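Local structure of hypothetical protein Atu2299 (Agrobacterium tumefaciens, 2HLY) at residues A[151-154]-A[155-158]. The protein is of unknown function but belongs to the DUF2026 family, which is grouped with the papain-like CA clan of peptidases, a kinship that by itself proves no activity. Sequence-based numbering, arbitrary orientation.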
ATOM      1  N   ARG A 151      12.599  12.606  -4.250  1.00 11.72           N
ATOM      2  CA  ARG A 151      13.716  12.589  -3.311  1.00 12.92           C
ATOM      3  C   ARG A 151      13.667  11.391  -2.363  1.00 12.57           C
ATOM      4  O   ARG A 151      14.700  10.811  -2.050  1.00 12.99           O
ATOM      5  CB  ARG A 151      13.820  13.912  -2.547  1.00 12.83           C
ATOM      6  CG  ARG A 151      14.204  15.089  -3.457  1.00 13.44           C
ATOM      7  CD  ARG A 151      14.384  16.392  -2.668  1.00 15.32           C
ATOM      8  NE  ARG A 151      14.926  17.491  -3.486  1.00 18.57           N
ATOM      9  CZ  ARG A 151      14.258  18.598  -3.822  1.00 18.68           C
ATOM     10  NH1 ARG A 151      12.998  18.781  -3.422  1.00 19.05           N
ATOM     11  NH2 ARG A 151      14.844  19.546  -4.562  1.00 18.19           N
ATOM     12  N   ARG A 152      12.465  11.022  -1.903  1.00 12.45           N
ATOM     13  CA  ARG A 152      12.332   9.891  -0.990  1.00 13.05           C
ATOM     14  C   ARG A 152      12.834   8.596  -1.617  1.00 13.17           C
ATOM     15  O   ARG A 152      13.408   7.748  -0.931  1.00 13.48           O
ATOM     16  CB  ARG A 152      10.877   9.721  -0.558  1.00 13.32           C
ATOM     17  CG  ARG A 152      10.387  10.810   0.357  1.00 16.38           C
ATOM     18  CD  ARG A 152      10.265  10.305   1.744  1.00 20.47           C
ATOM     19  NE  ARG A 152       9.931  11.391   2.649  1.00 22.69           N
ATOM     20  CZ  ARG A 152       9.768  11.242   3.952  1.00 21.50           C
ATOM     21  NH1 ARG A 152       9.896  10.039   4.506  1.00 22.02           N
ATOM     22  NH2 ARG A 152       9.473  12.303   4.696  1.00 22.95           N
ATOM     23  N   PHE A 153      12.611   8.460  -2.921  1.00 13.28           N
ATOM     24  CA  PHE A 153      12.980   7.252  -3.672  1.00 13.54           C
ATOM     25  C   PHE A 153      14.363   7.319  -4.320  1.00 14.98           C
ATOM     26  O   PHE A 153      14.795   6.365  -4.989  1.00 15.40           O
ATOM     27  CB  PHE A 153      11.924   6.999  -4.744  1.00 12.91           C
ATOM     28  CG  PHE A 153      10.658   6.383  -4.215  1.00 13.05           C
ATOM     29  CD1 PHE A 153      10.611   5.039  -3.903  1.00 13.75           C
ATOM     30  CD2 PHE A 153       9.509   7.152  -4.038  1.00 13.09           C
ATOM     31  CE1 PHE A 153       9.434   4.472  -3.416  1.00 12.84           C
ATOM     32  CE2 PHE A 153       8.323   6.584  -3.550  1.00 12.59           C
ATOM     33  CZ  PHE A 153       8.295   5.241  -3.251  1.00 12.21           C
ATOM     34  N   ALA A 154      15.069   8.428  -4.103  1.00 16.44           N
ATOM     35  CA  ALA A 154      16.292   8.727  -4.867  1.00 18.23           C
ATOM     36  C   ALA A 154      17.358   7.630  -4.814  1.00 19.62           C
ATOM     37  O   ALA A 154      18.069   7.422  -5.803  1.00 21.02           O
ATOM     38  CB  ALA A 154      16.883  10.078  -4.441  1.00 17.80           C
ATOM     39  N   ASP A 155      17.451   6.924  -3.691  1.00 20.25           N
ATOM     40  CA  ASP A 155      18.520   5.925  -3.508  1.00 21.66           C
ATOM     41  C   ASP A 155      18.050   4.496  -3.759  1.00 21.84           C
ATOM     42  O   ASP A 155      18.841   3.551  -3.654  1.00 21.40           O
ATOM     43  CB  ASP A 155      19.124   6.025  -2.099  1.00 22.70           C
ATOM     44  CG  ASP A 155      19.877   7.333  -1.866  1.00 25.93           C
ATOM     45  OD1 ASP A 155      20.415   7.902  -2.843  1.00 29.66           O
ATOM     46  OD2 ASP A 155      19.924   7.794  -0.701  1.00 30.37           O
ATOM     47  N   TRP A 156      16.769   4.332  -4.084  1.00 21.37           N
ATOM     48  CA  TRP A 156      16.199   2.992  -4.257  1.00 21.65           C
ATOM     49  C   TRP A 156      16.819   2.182  -5.398  1.00 23.21           C
ATOM     50  O   TRP A 156      16.989   0.965  -5.262  1.00 23.76           O
ATOM     51  CB  TRP A 156      14.678   3.064  -4.403  1.00 20.64           C
ATOM     52  CG  TRP A 156      13.980   3.030  -3.080  1.00 19.05           C
ATOM     53  CD1 TRP A 156      14.364   3.665  -1.931  1.00 18.38           C
ATOM     54  CD2 TRP A 156      12.774   2.317  -2.760  1.00 18.66           C
ATOM     55  NE1 TRP A 156      13.471   3.396  -0.915  1.00 18.83           N
ATOM     56  CE2 TRP A 156      12.490   2.566  -1.399  1.00 19.03           C
ATOM     57  CE3 TRP A 156      11.906   1.495  -3.494  1.00 19.70           C
ATOM     58  CZ2 TRP A 156      11.374   2.009  -0.748  1.00 20.26           C
ATOM     59  CZ3 TRP A 156      10.801   0.940  -2.844  1.00 18.59           C
ATOM     60  CH2 TRP A 156      10.546   1.205  -1.491  1.00 19.28           C
ATOM     61  N   HIS A 157      17.138   2.848  -6.507  1.00 24.94           N
ATOM     62  CA  HIS A 157      17.754   2.182  -7.676  1.00 26.64           C
ATOM     63  C   HIS A 157      19.132   1.570  -7.363  1.00 27.32           C
ATOM     64  O   HIS A 157      19.543   0.604  -8.021  1.00 28.06           O
ATOM     65  CB  HIS A 157      17.866   3.145  -8.865  1.00 27.01           C
ATOM     66  CG  HIS A 157      18.843   4.258  -8.649  1.00 27.70           C
ATOM     67  ND1 HIS A 157      20.120   4.242  -9.170  1.00 29.92           N
ATOM     68  CD2 HIS A 157      18.737   5.415  -7.955  1.00 29.03           C
ATOM     69  CE1 HIS A 157      20.757   5.340  -8.805  1.00 29.23           C
ATOM     70  NE2 HIS A 157      19.940   6.071  -8.068  1.00 29.42           N
ATOM     71  N   LYS A 158      19.827   2.125  -6.366  1.00 27.44           N
ATOM     72  CA  LYS A 158      21.152   1.641  -5.932  1.00 27.75           C
ATOM     73  C   LYS A 158      21.078   0.406  -5.042  1.00 27.31           C
ATOM     74  O   LYS A 158      22.116  -0.144  -4.642  1.00 27.72           O
ATOM     75  CB  LYS A 158      21.877   2.695  -5.100  1.00 28.11           C
ATOM     76  CG  LYS A 158      22.040   4.062  -5.698  1.00 30.14           C
ATOM     77  CD  LYS A 158      22.759   4.921  -4.674  1.00 33.44           C
ATOM     78  CE  LYS A 158      22.501   6.396  -4.864  1.00 35.29           C
ATOM     79  NZ  LYS A 158      22.975   7.150  -3.664  1.00 37.34           N
TER
HETATM   80  O   HOH W   1      16.025   6.878  -1.161  1.00 22.16           O
HETATM   81  O   HOH W   2      15.599   5.194  -7.447  1.00 31.87           O
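With CG set anti to the carbonyl carbon (chi1 -78°), Phe153 brings the CD1-CE1 edge of its ring up against one face of the indole of Trp156. The result is a T-shaped pair with the six-membered ring of Trp156: the planes stand at 77°, and the centroids are 4.9 Å apart. The closest approach, Phe153 CD1 to Trp156 CD2 at 3.7 Å, is where the two rings of the indole join, with CE3 next nearest; a weakly positive C-H edge suits this electron-rich face. After residues 146-152 the chain turns, and Trp156 N donates to Phe153 O at 3.0 Å (N-H...O 160°), from above the carbonyl plane. This turn bond helps to hold the two residues at their spacing.

Two waters bridge backbone groups of the turn. One links Arg152 O to Asp155 N; the other receives the N-H of His157 and donates to Phe153 O, which thus takes two bonds. The small methyl of Ala154 suits an exposed position, and Ala154 O lies near the plane of the His157 ring, 3.0 Å from CD2, a close polar C-H approach. Farther on, Lys158 NZ reaches over the carboxylate plane of Asp155 to OD1 at 2.8 Å, a salt bridge spanning three residues.

Phe153 and Trp156 also pack against Met36 and Thr40 of helix 31-50, whereas Asp155 and Lys158 are exposed. In this surface linker between helices 146-152 and 160-172, the edge-to-face pair, one direct turn bond, two water bridges and a salt bridge together probably steady a segment that lacks regular helical bonding at 156-158.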